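Local coordinates for SGNH hydrolase-type esterase domain-containing protein (Slackia heliotrinireducens DSM 20476, PDB 4S1P), which is probably an esterase or acylhydrolase of the SGNH (GDSL-like) hydrolase family, although its natural substrate is unknown, at residues R32-L41 against E62-M72; I103-A111 against H123-F134. One frame throughout, in Å; residues are numbered along the deposited sequence. Where two conformers were deposited one is given.

Interaction 1 of 2, residues R32-L41 against E62-M72; sequences RVHARGGARL and EAWDFVVMQEM
R40 and L41 pass close to M72 and E71, with CA-CA separations of 5.1 Å for R40-M72 and 5.3 Å for L41-E71, but the strands behind them are not paired: the CA atoms of R32 and V67 stand 9.6 Å apart. At that wide end the R32 guanidinium grips the E62 carboxylate end-on, one oxygen to each terminal nitrogen. NH1 of R32 meets OE2 of E62 at 2.7 Å, in the guanidinium plane and nearly straight (172°); the bond from R32 NH2 to E62 OE1, 3.0 Å, is more tilted. R32 CB touches W64 CH2 at 3.5 Å, and bends at chi2 (72°) and chi3 (56°) carry the guanidinium round to the ring edge, the two planes almost perpendicular. Replacing R32 by an alanine would probably leave the E62 carboxylate without this two-pronged mate and strip the guanidinium from beside the W64 edge.

At the near end a single oxygen joins both loops. L41 N donates to E71 OE1 over 2.8 Å from the syn side, and M72 N reaches the same OE1 at 2.9 Å on its anti lone pair. L41 CD2 packs against the Q70 carbonyl and M69 CB, while the CE methyl of selenomethionine M72 covers one face of the R40 guanidinium. A water bridges the carbonyls of Q70 and, weakly, A39.

Q70, hydrogen-bonded to T14, leads the sheet's C-terminal edge toward a putative Ser-His-Asp triad. Strand 4-10 lies between strands 29-35 and 66-69, bonding to R32 and H34 on one side; its R5 gives E62 OE1 a second salt bridge and W64 a cation-pi partner. Helix 50-61 takes the W64 indole N-H at A58 O, and helix 80-96 packs on M69 and E71.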
loop_
_atom_site.group_PDB
_atom_site.type_symbol
_atom_site.label_atom_id
_atom_site.label_comp_id
_atom_site.label_asym_id
_atom_site.label_seq_id
_atom_site.Cartn_x
_atom_site.Cartn_y
_atom_site.Cartn_z
ATOM N N ARG A 32 11.114 -7.368 3.436
ATOM C CA ARG A 32 10.899 -8.297 2.347
ATOM C C ARG A 32 9.743 -7.771 1.511
ATOM O O ARG A 32 8.725 -7.352 2.073
ATOM C CB ARG A 32 10.510 -9.668 2.898
ATOM C CG ARG A 32 10.265 -10.750 1.860
ATOM C CD ARG A 32 11.528 -11.270 1.168
ATOM N NE ARG A 32 12.479 -11.744 2.171
ATOM C CZ ARG A 32 12.316 -12.837 2.927
ATOM N NH1 ARG A 32 11.322 -13.689 2.698
ATOM N NH2 ARG A 32 13.168 -13.090 3.897
ATOM N N VAL A 33 9.905 -7.767 0.191
ATOM C CA VAL A 33 8.876 -7.216 -0.720
ATOM C C VAL A 33 8.384 -8.275 -1.699
ATOM O O VAL A 33 9.202 -8.954 -2.334
ATOM C CB VAL A 33 9.465 -6.048 -1.525
ATOM C CG1 VAL A 33 8.423 -5.452 -2.455
ATOM C CG2 VAL A 33 10.007 -4.999 -0.565
ATOM N N HIS A 34 7.064 -8.456 -1.754
ATOM C CA HIS A 34 6.401 -9.274 -2.747
ATOM C C HIS A 34 5.618 -8.322 -3.620
ATOM O O HIS A 34 4.517 -7.875 -3.236
ATOM C CB HIS A 34 5.459 -10.272 -2.060
ATOM C CG HIS A 34 6.162 -11.295 -1.232
ATOM N ND1 HIS A 34 5.478 -12.160 -0.397
ATOM C CD2 HIS A 34 7.473 -11.558 -1.054
ATOM C CE1 HIS A 34 6.354 -12.936 0.234
ATOM N NE2 HIS A 34 7.572 -12.574 -0.130
ATOM N N ALA A 35 6.201 -7.971 -4.769
ATOM C CA ALA A 35 5.610 -6.965 -5.627
ATOM C C ALA A 35 5.854 -7.330 -7.074
ATOM O O ALA A 35 6.769 -8.094 -7.406
ATOM C CB ALA A 35 6.207 -5.612 -5.342
ATOM N N ARG A 36 4.996 -6.804 -7.927
ATOM C CA ARG A 36 5.203 -6.859 -9.363
ATOM C C ARG A 36 4.473 -5.677 -9.945
ATOM O O ARG A 36 3.424 -5.285 -9.448
ATOM C CB ARG A 36 4.625 -8.114 -9.976
ATOM C CG ARG A 36 5.087 -8.305 -11.421
ATOM C CD ARG A 36 4.306 -9.407 -12.121
ATOM N NE ARG A 36 2.892 -9.075 -12.316
ATOM C CZ ARG A 36 1.905 -9.472 -11.520
ATOM N NH1 ARG A 36 2.186 -10.244 -10.507
ATOM N NH2 ARG A 36 0.646 -9.107 -11.776
ATOM N N GLY A 37 4.983 -5.139 -11.037
ATOM C CA GLY A 37 4.245 -4.079 -11.722
ATOM C C GLY A 37 2.862 -4.568 -12.106
ATOM O O GLY A 37 2.703 -5.647 -12.651
ATOM N N GLY A 38 1.868 -3.758 -11.761
ATOM C CA GLY A 38 0.473 -4.028 -12.095
ATOM C C GLY A 38 -0.231 -4.964 -11.141
ATOM O O GLY A 38 -1.414 -5.224 -11.313
ATOM N N ALA A 39 0.452 -5.437 -10.107
ATOM C CA ALA A 39 -0.173 -6.405 -9.201
ATOM C C ALA A 39 -1.320 -5.824 -8.384
ATOM O O ALA A 39 -1.299 -4.657 -7.987
ATOM C CB ALA A 39 0.863 -6.995 -8.258
ATOM N N ARG A 40 -2.304 -6.673 -8.127
ATOM C CA ARG A 40 -3.428 -6.386 -7.232
ATOM C C ARG A 40 -3.290 -7.243 -5.977
ATOM O O ARG A 40 -2.712 -8.350 -6.016
ATOM C CB ARG A 40 -4.782 -6.717 -7.885
ATOM C CG ARG A 40 -5.129 -5.842 -9.093
ATOM C CD ARG A 40 -6.341 -6.309 -9.859
ATOM N NE ARG A 40 -6.441 -5.569 -11.119
ATOM C CZ ARG A 40 -7.456 -4.786 -11.486
ATOM N NH1 ARG A 40 -8.506 -4.579 -10.687
ATOM N NH2 ARG A 40 -7.415 -4.179 -12.670
ATOM N N LEU A 41 -3.819 -6.742 -4.865
ATOM C CA LEU A 41 -3.660 -7.451 -3.578
ATOM C C LEU A 41 -4.234 -8.856 -3.606
ATOM O O LEU A 41 -3.694 -9.736 -2.935
ATOM C CB LEU A 41 -4.315 -6.706 -2.412
ATOM C CG LEU A 41 -3.501 -5.642 -1.762
ATOM C CD1 LEU A 41 -4.398 -5.007 -0.690
ATOM C CD2 LEU A 41 -2.180 -6.099 -1.184
ATOM N N GLU A 62 8.339 -17.873 8.095
ATOM C CA GLU A 62 9.142 -16.797 8.665
ATOM C C GLU A 62 8.317 -16.002 9.673
ATOM O O GLU A 62 7.088 -16.126 9.747
ATOM C CB GLU A 62 9.730 -15.886 7.567
ATOM C CG GLU A 62 10.503 -16.620 6.508
ATOM C CD GLU A 62 11.153 -15.696 5.534
ATOM O OE1 GLU A 62 11.944 -14.841 5.934
ATOM O OE2 GLU A 62 10.830 -15.813 4.361
ATOM N N ALA A 63 9.012 -15.214 10.477
ATOM C CA ALA A 63 8.389 -14.412 11.515
ATOM C C ALA A 63 8.366 -12.964 11.109
ATOM O O ALA A 63 9.384 -12.424 10.697
ATOM C CB ALA A 63 9.175 -14.564 12.783
ATOM N N TRP A 64 7.209 -12.331 11.263
ATOM C CA TRP A 64 7.014 -10.926 10.858
ATOM C C TRP A 64 6.418 -10.101 11.967
ATOM O O TRP A 64 5.442 -10.533 12.624
ATOM C CB TRP A 64 6.115 -10.858 9.602
ATOM C CG TRP A 64 6.593 -11.736 8.504
ATOM C CD1 TRP A 64 6.161 -12.982 8.211
ATOM C CD2 TRP A 64 7.679 -11.474 7.593
ATOM N NE1 TRP A 64 6.893 -13.514 7.184
ATOM C CE2 TRP A 64 7.864 -12.621 6.816
ATOM C CE3 TRP A 64 8.552 -10.381 7.395
ATOM C CZ2 TRP A 64 8.855 -12.696 5.825
ATOM C CZ3 TRP A 64 9.522 -10.464 6.442
ATOM C CH2 TRP A 64 9.675 -11.616 5.653
ATOM N N ASP A 65 6.888 -8.849 12.065
ATOM C CA ASP A 65 6.238 -7.869 12.946
ATOM C C ASP A 65 5.055 -7.184 12.301
ATOM O O ASP A 65 4.057 -6.893 12.946
ATOM C CB ASP A 65 7.247 -6.845 13.415
ATOM C CG ASP A 65 8.333 -7.484 14.272
ATOM O OD1 ASP A 65 8.047 -7.753 15.446
ATOM O OD2 ASP A 65 9.410 -7.817 13.781
ATOM N N PHE A 66 5.195 -6.889 11.014
ATOM C CA PHE A 66 4.187 -6.185 10.263
ATOM C C PHE A 66 4.055 -6.763 8.876
ATOM O O PHE A 66 5.034 -7.217 8.305
ATOM C CB PHE A 66 4.571 -4.704 10.113
ATOM C CG PHE A 66 4.652 -3.947 11.415
ATOM C CD1 PHE A 66 3.504 -3.503 12.041
ATOM C CD2 PHE A 66 5.862 -3.702 12.009
ATOM C CE1 PHE A 66 3.552 -2.808 13.241
ATOM C CE2 PHE A 66 5.925 -2.993 13.185
ATOM C CZ PHE A 66 4.771 -2.559 13.822
ATOM N N VAL A 67 2.838 -6.699 8.342
ATOM C CA VAL A 67 2.569 -7.008 6.945
ATOM C C VAL A 67 1.902 -5.779 6.339
ATOM O O VAL A 67 0.829 -5.371 6.787
ATOM C CB VAL A 67 1.674 -8.224 6.753
ATOM C CG1 VAL A 67 1.394 -8.457 5.272
ATOM C CG2 VAL A 67 2.323 -9.464 7.373
ATOM N N VAL A 68 2.594 -5.149 5.375
ATOM C CA VAL A 68 2.090 -3.906 4.747
ATOM C C VAL A 68 1.381 -4.280 3.446
ATOM O O VAL A 68 1.927 -5.030 2.641
ATOM C CB VAL A 68 3.228 -2.935 4.449
ATOM C CG1 VAL A 68 2.722 -1.666 3.791
ATOM C CG2 VAL A 68 3.977 -2.608 5.724
HETATM N N MSE A 69 0.175 -3.732 3.247
HETATM C CA MSE A 69 -0.643 -4.090 2.128
HETATM C C MSE A 69 -0.934 -2.877 1.275
HETATM O O MSE A 69 -1.524 -1.904 1.767
HETATM C CB MSE A 69 -1.984 -4.677 2.595
HETATM C CG MSE A 69 -1.785 -5.888 3.507
HETATM SE SE MSE A 69 -3.395 -6.382 4.499
HETATM C CE MSE A 69 -3.490 -4.716 5.553
ATOM N N GLN A 70 -0.523 -2.922 -0.001
ATOM C CA GLN A 70 -0.764 -1.825 -0.941
ATOM C C GLN A 70 -1.493 -2.338 -2.177
ATOM O O GLN A 70 -0.984 -3.196 -2.876
ATOM C CB GLN A 70 0.578 -1.184 -1.352
ATOM C CG GLN A 70 0.447 -0.039 -2.356
ATOM C CD GLN A 70 1.028 -0.375 -3.706
ATOM O OE1 GLN A 70 2.176 -0.805 -3.818
ATOM N NE2 GLN A 70 0.240 -0.185 -4.749
ATOM N N GLU A 71 -2.678 -1.762 -2.430
ATOM C CA GLU A 71 -3.495 -2.140 -3.551
ATOM C C GLU A 71 -3.124 -1.349 -4.803
ATOM O O GLU A 71 -2.612 -0.232 -4.738
ATOM C CB GLU A 71 -4.966 -1.870 -3.219
ATOM C CG GLU A 71 -6.009 -2.233 -4.291
ATOM C CD GLU A 71 -6.013 -3.725 -4.623
ATOM O OE1 GLU A 71 -5.027 -4.221 -5.229
ATOM O OE2 GLU A 71 -7.010 -4.415 -4.270
HETATM N N MSE A 72 -3.402 -1.963 -5.949
HETATM C CA MSE A 72 -3.351 -1.283 -7.246
HETATM C C MSE A 72 -3.978 0.090 -7.074
HETATM O O MSE A 72 -5.016 0.237 -6.446
HETATM C CB MSE A 72 -4.046 -2.184 -8.277
HETATM C CG MSE A 72 -3.787 -1.750 -9.723
HETATM SE SE MSE A 72 -5.149 -0.435 -10.257
HETATM C CE MSE A 72 -6.751 -1.575 -10.163
HETATM O O HOH W 1 -0.891 -4.884 -5.094
#

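Interaction 2 of 2, residues I103-A111 against H123-F134; sequences IYGTWPYRA and HDDMSLRMAEAF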
loop_
_atom_site.group_PDB
_atom_site.type_symbol
_atom_site.label_atom_id
_atom_site.label_comp_id
_atom_site.label_asym_id
_atom_site.label_seq_id
_atom_site.Cartn_x
_atom_site.Cartn_y
_atom_site.Cartn_z
ATOM N N ILE A 103 -2.145 -0.934 6.422
ATOM C CA ILE A 103 -2.582 -0.502 5.126
ATOM C C ILE A 103 -1.668 0.635 4.656
ATOM O O ILE A 103 -1.536 1.651 5.345
ATOM C CB ILE A 103 -4.040 -0.010 5.158
ATOM C CG1 ILE A 103 -4.985 -1.190 5.419
ATOM C CG2 ILE A 103 -4.403 0.749 3.882
ATOM C CD1 ILE A 103 -6.334 -0.749 5.911
ATOM N N TYR A 104 -1.058 0.474 3.482
ATOM C CA TYR A 104 -0.313 1.564 2.828
ATOM C C TYR A 104 -1.403 2.329 2.059
ATOM O O TYR A 104 -1.807 1.936 0.952
ATOM C CB TYR A 104 0.775 0.974 1.962
ATOM C CG TYR A 104 1.572 1.924 1.050
ATOM C CD1 TYR A 104 1.371 3.307 1.008
ATOM C CD2 TYR A 104 2.538 1.400 0.235
ATOM C CE1 TYR A 104 2.086 4.113 0.102
ATOM C CE2 TYR A 104 3.245 2.170 -0.660
ATOM C CZ TYR A 104 3.035 3.532 -0.719
ATOM O OH TYR A 104 3.716 4.299 -1.632
ATOM N N GLY A 105 -1.940 3.371 2.695
ATOM C CA GLY A 105 -2.999 4.159 2.072
ATOM C C GLY A 105 -2.331 5.044 1.023
ATOM O O GLY A 105 -1.423 5.801 1.326
ATOM N N THR A 106 -2.756 4.944 -0.205
ATOM C CA THR A 106 -2.221 5.761 -1.270
ATOM C C THR A 106 -3.192 6.921 -1.607
ATOM O O THR A 106 -4.185 7.182 -0.933
ATOM C CB THR A 106 -1.902 4.890 -2.502
ATOM O OG1 THR A 106 -3.121 4.358 -3.068
ATOM C CG2 THR A 106 -0.946 3.722 -2.159
ATOM N N TRP A 107 -2.838 7.626 -2.665
ATOM C CA TRP A 107 -3.352 8.950 -2.957
ATOM C C TRP A 107 -4.269 8.911 -4.184
ATOM O O TRP A 107 -4.103 8.065 -5.069
ATOM C CB TRP A 107 -2.156 9.906 -3.204
ATOM C CG TRP A 107 -1.150 9.288 -4.084
ATOM C CD1 TRP A 107 -1.161 9.259 -5.442
ATOM C CD2 TRP A 107 -0.001 8.545 -3.675
ATOM N NE1 TRP A 107 -0.103 8.533 -5.911
ATOM C CE2 TRP A 107 0.624 8.074 -4.841
ATOM C CE3 TRP A 107 0.542 8.184 -2.422
ATOM C CZ2 TRP A 107 1.768 7.292 -4.803
ATOM C CZ3 TRP A 107 1.669 7.401 -2.400
ATOM C CH2 TRP A 107 2.267 6.959 -3.571
ATOM N N PRO A 108 -5.203 9.870 -4.275
ATOM C CA PRO A 108 -5.886 10.051 -5.560
ATOM C C PRO A 108 -4.852 10.490 -6.596
ATOM O O PRO A 108 -3.839 11.042 -6.261
ATOM C CB PRO A 108 -6.877 11.204 -5.286
ATOM C CG PRO A 108 -6.243 11.967 -4.183
ATOM C CD PRO A 108 -5.529 10.950 -3.327
ATOM N N TYR A 109 -5.145 10.239 -7.851
ATOM C CA TYR A 109 -4.293 10.705 -8.920
ATOM C C TYR A 109 -4.342 12.237 -9.007
ATOM O O TYR A 109 -5.286 12.875 -8.576
ATOM C CB TYR A 109 -4.780 10.126 -10.226
ATOM C CG TYR A 109 -4.734 8.654 -10.374
ATOM C CD1 TYR A 109 -4.036 7.852 -9.477
ATOM C CD2 TYR A 109 -5.359 8.040 -11.469
ATOM C CE1 TYR A 109 -3.990 6.476 -9.656
ATOM C CE2 TYR A 109 -5.284 6.668 -11.660
ATOM C CZ TYR A 109 -4.598 5.893 -10.752
ATOM O OH TYR A 109 -4.531 4.522 -10.989
ATOM N N ARG A 110 -3.295 12.817 -9.568
ATOM C CA ARG A 110 -3.240 14.259 -9.703
ATOM C C ARG A 110 -4.372 14.791 -10.578
ATOM O O ARG A 110 -4.665 14.250 -11.633
ATOM C CB ARG A 110 -1.883 14.678 -10.240
ATOM C CG ARG A 110 -1.784 16.173 -10.372
ATOM C CD ARG A 110 -0.383 16.642 -10.614
ATOM N NE ARG A 110 -0.288 18.096 -10.547
ATOM C CZ ARG A 110 0.868 18.748 -10.562
ATOM N NH1 ARG A 110 1.992 18.072 -10.690
ATOM N NH2 ARG A 110 0.897 20.073 -10.484
ATOM N N ALA A 111 -5.049 15.837 -10.097
ATOM C CA ALA A 111 -6.162 16.392 -10.851
ATOM C C ALA A 111 -5.701 16.779 -12.261
ATOM O O ALA A 111 -4.634 17.382 -12.462
ATOM C CB ALA A 111 -6.753 17.577 -10.142
ATOM N N HIS A 123 -11.660 14.196 -9.746
ATOM C CA HIS A 123 -10.645 14.179 -8.719
ATOM C C HIS A 123 -11.284 14.108 -7.315
ATOM O O HIS A 123 -10.843 13.361 -6.447
ATOM C CB HIS A 123 -9.723 15.385 -8.836
ATOM C CG HIS A 123 -8.620 15.355 -7.850
ATOM N ND1 HIS A 123 -8.647 16.029 -6.649
ATOM C CD2 HIS A 123 -7.477 14.643 -7.863
ATOM C CE1 HIS A 123 -7.548 15.735 -5.970
ATOM N NE2 HIS A 123 -6.809 14.933 -6.713
ATOM N N ASP A 124 -12.344 14.882 -7.098
ATOM C CA ASP A 124 -13.055 14.830 -5.802
ATOM C C ASP A 124 -13.639 13.440 -5.543
ATOM O O ASP A 124 -13.551 12.916 -4.425
ATOM C CB ASP A 124 -14.169 15.872 -5.706
ATOM C CG ASP A 124 -13.683 17.248 -5.300
ATOM O OD1 ASP A 124 -12.542 17.425 -4.835
ATOM O OD2 ASP A 124 -14.499 18.174 -5.453
ATOM N N ASP A 125 -14.228 12.828 -6.578
ATOM C CA ASP A 125 -14.864 11.510 -6.410
ATOM C C ASP A 125 -13.791 10.480 -6.061
ATOM O O ASP A 125 -13.939 9.697 -5.116
ATOM C CB ASP A 125 -15.597 11.134 -7.702
ATOM C CG ASP A 125 -16.421 9.847 -7.629
ATOM O OD1 ASP A 125 -16.848 9.440 -6.556
ATOM O OD2 ASP A 125 -16.749 9.284 -8.712
HETATM N N MSE A 126 -12.666 10.517 -6.769
HETATM C CA MSE A 126 -11.604 9.556 -6.469
HETATM C C MSE A 126 -11.069 9.775 -5.051
HETATM O O MSE A 126 -10.803 8.825 -4.313
HETATM C CB MSE A 126 -10.461 9.628 -7.481
HETATM C CG MSE A 126 -9.440 8.528 -7.201
HETATM SE SE MSE A 126 -8.091 8.418 -8.600
HETATM C CE MSE A 126 -7.221 6.807 -7.926
ATOM N N SER A 127 -10.861 11.037 -4.691
ATOM C CA SER A 127 -10.342 11.422 -3.373
ATOM C C SER A 127 -11.206 10.817 -2.265
ATOM O O SER A 127 -10.694 10.240 -1.304
ATOM C CB SER A 127 -10.280 12.957 -3.253
ATOM O OG SER A 127 -9.260 13.553 -4.110
ATOM N N LEU A 128 -12.517 10.958 -2.413
ATOM C CA LEU A 128 -13.446 10.535 -1.370
ATOM C C LEU A 128 -13.568 9.026 -1.362
ATOM O O LEU A 128 -13.584 8.398 -0.304
ATOM C CB LEU A 128 -14.812 11.186 -1.574
ATOM C CG LEU A 128 -14.847 12.722 -1.483
ATOM C CD1 LEU A 128 -16.248 13.274 -1.663
ATOM C CD2 LEU A 128 -14.255 13.191 -0.172
ATOM N N ARG A 129 -13.649 8.430 -2.546
ATOM C CA ARG A 129 -13.740 6.976 -2.619
ATOM C C ARG A 129 -12.534 6.280 -2.016
ATOM O O ARG A 129 -12.648 5.275 -1.277
ATOM C CB ARG A 129 -13.953 6.507 -4.035
ATOM C CG ARG A 129 -15.333 6.847 -4.583
ATOM C CD ARG A 129 -15.534 6.424 -6.032
ATOM N NE ARG A 129 -16.903 6.685 -6.494
ATOM C CZ ARG A 129 -17.958 5.883 -6.338
ATOM N NH1 ARG A 129 -17.857 4.739 -5.698
ATOM N NH2 ARG A 129 -19.146 6.249 -6.829
HETATM N N MSE A 130 -11.348 6.801 -2.315
HETATM C CA MSE A 130 -10.113 6.212 -1.757
HETATM C C MSE A 130 -10.123 6.363 -0.224
HETATM O O MSE A 130 -9.845 5.404 0.526
HETATM C CB MSE A 130 -8.846 6.884 -2.345
HETATM C CG MSE A 130 -8.637 6.723 -3.873
HETATM SE SE MSE A 130 -8.152 4.917 -4.387
HETATM C CE MSE A 130 -6.303 5.056 -3.798
ATOM N N ALA A 131 -10.418 7.573 0.254
ATOM C CA ALA A 131 -10.374 7.830 1.693
ATOM C C ALA A 131 -11.367 6.934 2.409
ATOM O O ALA A 131 -11.058 6.382 3.478
ATOM C CB ALA A 131 -10.646 9.309 1.984
ATOM N N GLU A 132 -12.571 6.811 1.865
ATOM C CA GLU A 132 -13.593 5.962 2.485
ATOM C C GLU A 132 -13.177 4.491 2.525
ATOM O O GLU A 132 -13.393 3.762 3.525
ATOM C CB GLU A 132 -14.945 6.076 1.755
ATOM C CG GLU A 132 -15.673 7.381 2.057
ATOM C CD GLU A 132 -17.040 7.456 1.403
ATOM O OE1 GLU A 132 -17.596 6.385 1.050
ATOM O OE2 GLU A 132 -17.557 8.583 1.237
ATOM N N ALA A 133 -12.604 4.024 1.411
ATOM C CA ALA A 133 -12.128 2.631 1.332
ATOM C C ALA A 133 -11.082 2.322 2.382
ATOM O O ALA A 133 -11.155 1.285 3.060
ATOM C CB ALA A 133 -11.579 2.312 -0.037
ATOM N N PHE A 134 -10.089 3.207 2.538
ATOM C CA PHE A 134 -9.060 2.928 3.516
ATOM C C PHE A 134 -9.574 3.010 4.945
ATOM O O PHE A 134 -9.197 2.196 5.789
ATOM C CB PHE A 134 -7.876 3.887 3.332
ATOM C CG PHE A 134 -7.178 3.725 1.982
ATOM C CD1 PHE A 134 -6.822 2.463 1.508
ATOM C CD2 PHE A 134 -6.862 4.827 1.214
ATOM C CE1 PHE A 134 -6.194 2.307 0.301
ATOM C CE2 PHE A 134 -6.203 4.666 -0.009
ATOM C CZ PHE A 134 -5.888 3.412 -0.452
#
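F134 lays its ring flat against the backbone of G105, whose CA sits 3.8 Å from the ring centroid and only 9° off the normal, a CH-pi contact over the centre of the face. I103 CG2 meets CD1 of the same ring obliquely. Two turns nearer the helix N terminus, selenomethionine M126 stretches out fully beyond CG, laying both SE and CE over one face of Y109. SE of M126 is 4.1 Å from the Y109 centroid, a Met-aromatic contact, and CE, at 3.7 Å and over the ring centre, adds a CH-pi contact. The Y109 N-H, facing SE, has no polar partner in the model.

H123 is sandwiched: A111 CB lies over one imidazole face and S127 OG over the opposite one. Y109 O approaches the imidazole edge in plane, 2.9 Å from H123 CD2, without a hydrogen bond. S127 OG is tied back to H123 O at 2.8 Å and also touches P108 CG at 3.4 Å, where the P108 and S127 backbones come close.

Strand 103-105 and helix 123-134 run nearly antiparallel (164°), their axes 10.1 Å apart. The helix thus returns along the strand before parallel strand 144-147, as in the beta-alpha-beta crossovers of the three-layered alpha/beta SGNH hydrolase fold.

Interactions 1 and 2 share one parallel sheet, because strands 66-69 and 100-105 are neighbours in it: Y104 N lies 3.0 Å from M69 O, a probable hydrogen bond, and Q70 packs on the Y104 ring. The buried interaction 2 joins a strand and its following loop to a covering helix, with no hydrogen bond across it, so ring faces, selenium and methyl groups carry the contact. Interaction 1 is only partly buried and spans an intervening strand; its bonds are polar, an ion pair at one end and a shared carboxylate oxygen at the other, where L41 and M72 add apolar packing. Q70 and W107 lie near a putative Ser-His-Asp triad, so both contacts border the probable active site.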